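Local atomic coordinates of uncharacterized protein (Pyrococcus horikoshii, PDB entry 2CYJ), a protein that is of unknown function and belongs to the DUF498 (Mth938-like) family of small alpha/beta proteins. Residues F61-V66 with K108-I113; V23-G28 with Y56-F61. All blocks are in the same frame, centred on the assembly; numbering follows the deposited sequence. Where two conformers were deposited one is given.

Interaction 1: residues F61-V66 with K108-I113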
loop_
_atom_site.group_PDB
_atom_site.type_symbol
_atom_site.label_atom_id
_atom_site.label_comp_id
_atom_site.label_asym_id
_atom_site.label_seq_id
_atom_site.Cartn_x
_atom_site.Cartn_y
_atom_site.Cartn_z
ATOM N N PHE A 61 0.836 -13.494 2.652
ATOM C CA PHE A 61 -0.090 -12.579 3.303
ATOM C C PHE A 61 -1.532 -13.016 3.092
ATOM O O PHE A 61 -1.835 -13.779 2.168
ATOM C CB PHE A 61 0.125 -11.136 2.795
ATOM C CG PHE A 61 -0.108 -10.958 1.314
ATOM C CD1 PHE A 61 -1.322 -10.471 0.838
ATOM C CD2 PHE A 61 0.887 -11.289 0.397
ATOM C CE1 PHE A 61 -1.546 -10.312 -0.535
ATOM C CE2 PHE A 61 0.681 -11.140 -0.970
ATOM C CZ PHE A 61 -0.544 -10.650 -1.440
ATOM N N ASP A 62 -2.403 -12.531 3.971
ATOM C CA ASP A 62 -3.831 -12.829 3.940
ATOM C C ASP A 62 -4.613 -11.658 3.376
ATOM O O ASP A 62 -5.638 -11.825 2.712
ATOM C CB ASP A 62 -4.347 -13.077 5.363
ATOM C CG ASP A 62 -3.616 -14.199 6.069
ATOM O OD1 ASP A 62 -3.566 -15.313 5.504
ATOM O OD2 ASP A 62 -3.100 -13.967 7.189
ATOM N N VAL A 63 -4.103 -10.466 3.646
ATOM C CA VAL A 63 -4.767 -9.237 3.273
ATOM C C VAL A 63 -3.868 -8.275 2.526
ATOM O O VAL A 63 -2.728 -8.076 2.934
ATOM C CB VAL A 63 -5.227 -8.490 4.553
ATOM C CG1 VAL A 63 -5.902 -7.167 4.192
ATOM C CG2 VAL A 63 -6.156 -9.367 5.381
ATOM N N LEU A 64 -4.371 -7.715 1.427
ATOM C CA LEU A 64 -3.655 -6.662 0.704
ATOM C C LEU A 64 -4.461 -5.405 1.030
ATOM O O LEU A 64 -5.655 -5.315 0.714
ATOM C CB LEU A 64 -3.649 -6.858 -0.821
ATOM C CG LEU A 64 -3.122 -5.608 -1.561
ATOM C CD1 LEU A 64 -1.640 -5.372 -1.256
ATOM C CD2 LEU A 64 -3.341 -5.757 -3.055
ATOM N N LEU A 65 -3.812 -4.453 1.693
ATOM C CA LEU A 65 -4.446 -3.196 2.071
ATOM C C LEU A 65 -3.796 -2.069 1.287
ATOM O O LEU A 65 -2.581 -1.869 1.347
ATOM C CB LEU A 65 -4.298 -2.964 3.580
ATOM C CG LEU A 65 -4.895 -1.692 4.212
ATOM C CD1 LEU A 65 -3.937 -0.523 4.040
ATOM C CD2 LEU A 65 -6.262 -1.402 3.618
ATOM N N VAL A 66 -4.606 -1.342 0.531
ATOM C CA VAL A 66 -4.084 -0.239 -0.260
ATOM C C VAL A 66 -4.625 1.103 0.205
ATOM O O VAL A 66 -5.842 1.291 0.279
ATOM C CB VAL A 66 -4.433 -0.396 -1.773
ATOM C CG1 VAL A 66 -3.792 0.730 -2.590
ATOM C CG2 VAL A 66 -3.954 -1.756 -2.289
ATOM N N LYS A 108 -4.089 -11.016 11.282
ATOM C CA LYS A 108 -3.873 -11.483 9.925
ATOM C C LYS A 108 -2.561 -10.910 9.402
ATOM O O LYS A 108 -2.059 -9.896 9.905
ATOM C CB LYS A 108 -5.023 -11.047 9.016
ATOM C CG LYS A 108 -6.346 -11.754 9.296
ATOM C CD LYS A 108 -7.511 -11.036 8.629
ATOM C CE LYS A 108 -8.829 -11.748 8.912
ATOM N NZ LYS A 108 -9.981 -11.018 8.313
ATOM N N ARG A 109 -2.005 -11.574 8.395
ATOM C CA ARG A 109 -0.769 -11.129 7.779
ATOM C C ARG A 109 -1.173 -10.120 6.716
ATOM O O ARG A 109 -1.877 -10.444 5.759
ATOM C CB ARG A 109 -0.040 -12.317 7.170
ATOM C CG ARG A 109 0.372 -13.330 8.221
ATOM C CD ARG A 109 0.838 -14.614 7.592
ATOM N NE ARG A 109 -0.251 -15.248 6.859
ATOM C CZ ARG A 109 -0.132 -16.379 6.172
ATOM N NH1 ARG A 109 1.035 -17.006 6.123
ATOM N NH2 ARG A 109 -1.184 -16.882 5.541
ATOM N N ILE A 110 -0.728 -8.886 6.900
ATOM C CA ILE A 110 -1.100 -7.818 5.999
ATOM C C ILE A 110 0.028 -7.194 5.194
ATOM O O ILE A 110 1.066 -6.815 5.749
ATOM C CB ILE A 110 -1.783 -6.689 6.795
ATOM C CG1 ILE A 110 -2.871 -7.274 7.702
ATOM C CG2 ILE A 110 -2.389 -5.683 5.850
ATOM C CD1 ILE A 110 -3.359 -6.310 8.764
ATOM N N LEU A 111 -0.195 -7.105 3.884
ATOM C CA LEU A 111 0.722 -6.447 2.955
ATOM C C LEU A 111 0.028 -5.111 2.651
ATOM O O LEU A 111 -1.120 -5.094 2.195
ATOM C CB LEU A 111 0.869 -7.251 1.661
ATOM C CG LEU A 111 1.643 -6.542 0.537
ATOM C CD1 LEU A 111 3.087 -6.230 0.958
ATOM C CD2 LEU A 111 1.624 -7.441 -0.699
ATOM N N ALA A 112 0.697 -3.992 2.910
ATOM C CA ALA A 112 0.075 -2.693 2.664
ATOM C C ALA A 112 0.857 -1.844 1.678
ATOM O O ALA A 112 2.076 -1.778 1.753
ATOM C CB ALA A 112 -0.072 -1.920 3.987
ATOM N N ILE A 113 0.151 -1.218 0.740
ATOM C CA ILE A 113 0.782 -0.324 -0.233
ATOM C C ILE A 113 0.138 1.017 0.077
ATOM O O ILE A 113 -1.091 1.167 0.003
ATOM C CB ILE A 113 0.485 -0.745 -1.677
ATOM C CG1 ILE A 113 1.038 -2.155 -1.920
ATOM C CG2 ILE A 113 1.118 0.253 -2.647
ATOM C CD1 ILE A 113 0.584 -2.777 -3.229
#
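OD2 of D62 takes two bonds from R109, and both donors reach it from the same face of the carboxylate plane. The backbone N of R109 meets OD2 of D62 on its anti side at 2.9 Å. NE of R109 lies 3.1 Å from OD2 of D62 and comes from above that plane. NH2 of R109 binds OD1 of D62 at 2.9 Å on its syn side. The guanidinium grips the acid side-on, with its plane turned 44° from the carboxylate. A bend at chi3 (-63°) turns the NE/NH2 edge of the R109 guanidinium to the D62 carboxylate, and NH1 pairs with D60. An asparagine here would probably leave one of the R109 donors facing an amide NH2, and the guanidinium without this carboxylate.

The carbonyl O of R109 is shared by two donors, the N of D62 and the N of V63. From there a regular ladder begins: L111 N to V63 O, L65 N to L111 O (2.8 Å) and I113 N to L65 O. On one face, CD2 of L111 sits over the F61 ring, 3.9 Å from its centroid, and also meets CD1 of L64. On the other face, V63 lies beside I110, and CD1 of L65 reaches CB of A112. Helix 94-104 covers I110, A112 and L65. This is parallel strand pairing inside a mixed five-stranded beta sheet.

Interaction 2: residues V23-G28 with Y56-F61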
loop_
_atom_site.group_PDB
_atom_site.type_symbol
_atom_site.label_atom_id
_atom_site.label_comp_id
_atom_site.label_asym_id
_atom_site.label_seq_id
_atom_site.Cartn_x
_atom_site.Cartn_y
_atom_site.Cartn_z
ATOM N N VAL A 23 5.685 0.570 0.998
ATOM C CA VAL A 23 5.113 -0.760 1.062
ATOM C C VAL A 23 5.495 -1.305 2.439
ATOM O O VAL A 23 6.664 -1.269 2.830
ATOM C CB VAL A 23 5.682 -1.684 -0.041
ATOM C CG1 VAL A 23 5.125 -3.096 0.110
ATOM C CG2 VAL A 23 5.322 -1.129 -1.404
ATOM N N ILE A 24 4.499 -1.750 3.195
ATOM C CA ILE A 24 4.734 -2.318 4.512
ATOM C C ILE A 24 4.408 -3.803 4.383
ATOM O O ILE A 24 3.266 -4.178 4.088
ATOM C CB ILE A 24 3.822 -1.687 5.584
ATOM C CG1 ILE A 24 4.049 -0.170 5.635
ATOM C CG2 ILE A 24 4.103 -2.323 6.938
ATOM C CD1 ILE A 24 2.981 0.596 6.416
ATOM N N TYR A 25 5.422 -4.639 4.563
ATOM C CA TYR A 25 5.259 -6.083 4.477
ATOM C C TYR A 25 4.678 -6.656 5.764
ATOM O O TYR A 25 4.737 -6.025 6.813
ATOM C CB TYR A 25 6.616 -6.714 4.161
ATOM C CG TYR A 25 7.060 -6.372 2.763
ATOM C CD1 TYR A 25 6.615 -7.127 1.681
ATOM C CD2 TYR A 25 7.841 -5.241 2.505
ATOM C CE1 TYR A 25 6.922 -6.776 0.382
ATOM C CE2 TYR A 25 8.156 -4.875 1.185
ATOM C CZ TYR A 25 7.684 -5.658 0.134
ATOM O OH TYR A 25 7.957 -5.333 -1.176
ATOM N N PRO A 26 4.095 -7.867 5.698
ATOM C CA PRO A 26 3.499 -8.518 6.873
ATOM C C PRO A 26 4.397 -8.553 8.103
ATOM O O PRO A 26 3.907 -8.472 9.232
ATOM C CB PRO A 26 3.179 -9.924 6.364
ATOM C CG PRO A 26 2.837 -9.682 4.942
ATOM C CD PRO A 26 3.870 -8.673 4.485
ATOM N N SER A 27 5.700 -8.695 7.875
ATOM C CA SER A 27 6.697 -8.747 8.944
ATOM C C SER A 27 6.973 -7.388 9.553
ATOM O O SER A 27 7.637 -7.299 10.582
ATOM C CB SER A 27 8.025 -9.275 8.405
ATOM O OG SER A 27 8.536 -8.395 7.409
ATOM N N GLY A 28 6.502 -6.329 8.906
ATOM C CA GLY A 28 6.766 -4.999 9.423
ATOM C C GLY A 28 7.910 -4.325 8.686
ATOM O O GLY A 28 8.228 -3.169 8.960
ATOM N N TYR A 56 5.924 -7.002 -5.031
ATOM C CA TYR A 56 5.688 -6.991 -3.591
ATOM C C TYR A 56 5.262 -8.338 -3.049
ATOM O O TYR A 56 4.984 -8.461 -1.857
ATOM C CB TYR A 56 4.637 -5.939 -3.238
ATOM C CG TYR A 56 4.947 -4.582 -3.819
ATOM C CD1 TYR A 56 3.935 -3.783 -4.338
ATOM C CD2 TYR A 56 6.261 -4.119 -3.900
ATOM C CE1 TYR A 56 4.221 -2.550 -4.940
ATOM C CE2 TYR A 56 6.556 -2.884 -4.495
ATOM C CZ TYR A 56 5.529 -2.114 -5.013
ATOM O OH TYR A 56 5.809 -0.909 -5.605
ATOM N N LEU A 57 5.204 -9.345 -3.919
ATOM C CA LEU A 57 4.838 -10.695 -3.492
ATOM C C LEU A 57 6.124 -11.366 -3.007
ATOM O O LEU A 57 6.742 -12.191 -3.701
ATOM C CB LEU A 57 4.219 -11.459 -4.661
ATOM C CG LEU A 57 3.033 -10.717 -5.285
ATOM C CD1 LEU A 57 2.465 -11.579 -6.401
ATOM C CD2 LEU A 57 1.958 -10.432 -4.244
ATOM N N VAL A 58 6.516 -10.999 -1.793
ATOM C CA VAL A 58 7.756 -11.466 -1.175
ATOM C C VAL A 58 7.504 -12.300 0.074
ATOM O O VAL A 58 8.211 -13.277 0.329
ATOM C CB VAL A 58 8.645 -10.246 -0.821
ATOM C CG1 VAL A 58 9.926 -10.692 -0.154
ATOM C CG2 VAL A 58 8.960 -9.453 -2.093
ATOM N N GLU A 59 6.516 -11.888 0.865
ATOM C CA GLU A 59 6.125 -12.610 2.067
ATOM C C GLU A 59 4.679 -13.042 1.872
ATOM O O GLU A 59 3.907 -12.369 1.179
ATOM C CB GLU A 59 6.203 -11.710 3.305
ATOM C CG GLU A 59 7.587 -11.173 3.594
ATOM C CD GLU A 59 7.610 -10.250 4.805
ATOM O OE1 GLU A 59 8.674 -9.650 5.064
ATOM O OE2 GLU A 59 6.570 -10.129 5.489
ATOM N N ASP A 60 4.317 -14.166 2.480
ATOM C CA ASP A 60 2.956 -14.676 2.401
ATOM C C ASP A 60 2.051 -13.689 3.149
ATOM O O ASP A 60 2.455 -13.100 4.157
ATOM C CB ASP A 60 2.898 -16.061 3.057
ATOM C CG ASP A 60 1.622 -16.813 2.742
ATOM O OD1 ASP A 60 1.158 -16.745 1.589
ATOM O OD2 ASP A 60 1.091 -17.492 3.643
ATOM N N PHE A 61 0.836 -13.494 2.652
ATOM C CA PHE A 61 -0.090 -12.579 3.303
ATOM C C PHE A 61 -1.532 -13.016 3.092
ATOM O O PHE A 61 -1.835 -13.779 2.168
ATOM C CB PHE A 61 0.125 -11.136 2.795
ATOM C CG PHE A 61 -0.108 -10.958 1.314
ATOM C CD1 PHE A 61 -1.322 -10.471 0.838
ATOM C CD2 PHE A 61 0.887 -11.289 0.397
ATOM C CE1 PHE A 61 -1.546 -10.312 -0.535
ATOM C CE2 PHE A 61 0.681 -11.140 -0.970
ATOM C CZ PHE A 61 -0.544 -10.650 -1.440
#
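Chi1 of -61° and a nearly straight chain beyond CG carry the E59 carboxylate across to S27. There S27 turns its OG between its own N and carbonyl carbon (chi1 62°), which aims the hydroxyl at the acid. Residues Y25 to G28 form a type I beta turn, closed by G28 N to Y25 O. The turn lies in the connection between the antiparallel neighbours 22-24 and 30-32 of the mixed sheet. E59 binds it with both oxygens: OE1 accepts from S27 OG at 2.7 Å, and OE2 accepts from S27 N at 2.9 Å. Each oxygen uses its syn lone pair, so the carboxylate receives the two donors of one residue as a pair. R29 adds a long, weak ion pair to OE1.

P26 and E59 run alongside each other in opposite senses, with CD of P26 3.2 Å from OE2 of E59. CG of P26 packs on CB of F61. P26 has no N-H to offer the acid, so the backbone donor comes from S27.

Two tyrosines fill the other end of the contact. Their side chains cross at about a right angle, and OH of Y25 comes within 3.4 Å of CD2 of Y56. The backbone O of Y56 lies at the edge of the Y25 ring, 3.4 Å from CE1. Bonds from Y56 OH to E52 and to the N of M34 hold the Y56 ring in place. CG1 of V23 lies against a face of Y25 within its own segment, while CG2 crosses to sit over the centre of the Y56 ring, 3.7 Å from its centroid.

Overall arrangement
Interaction 2 comes first along the chain and ends at F61, where interaction 1 starts. Their centres are about 7 Å apart. Both reach the mixed five-stranded sheet, where strand 110-115 lies between 22-24 and 63-68. Interaction 1 pairs the two parallel strands. Interaction 2 joins the turn after strand 22-24 to the loop leading into strand 63-68. Direct links connect them: a salt bridge joins D60 to R109, the N of I24 probably bonds to the O of A112, P26 packs at the O of I110, and Y56 packs on I113. Residues 109-113, on and just before strand 110-115, thus meet both the loop and the turn, tying them to the middle of the sheet.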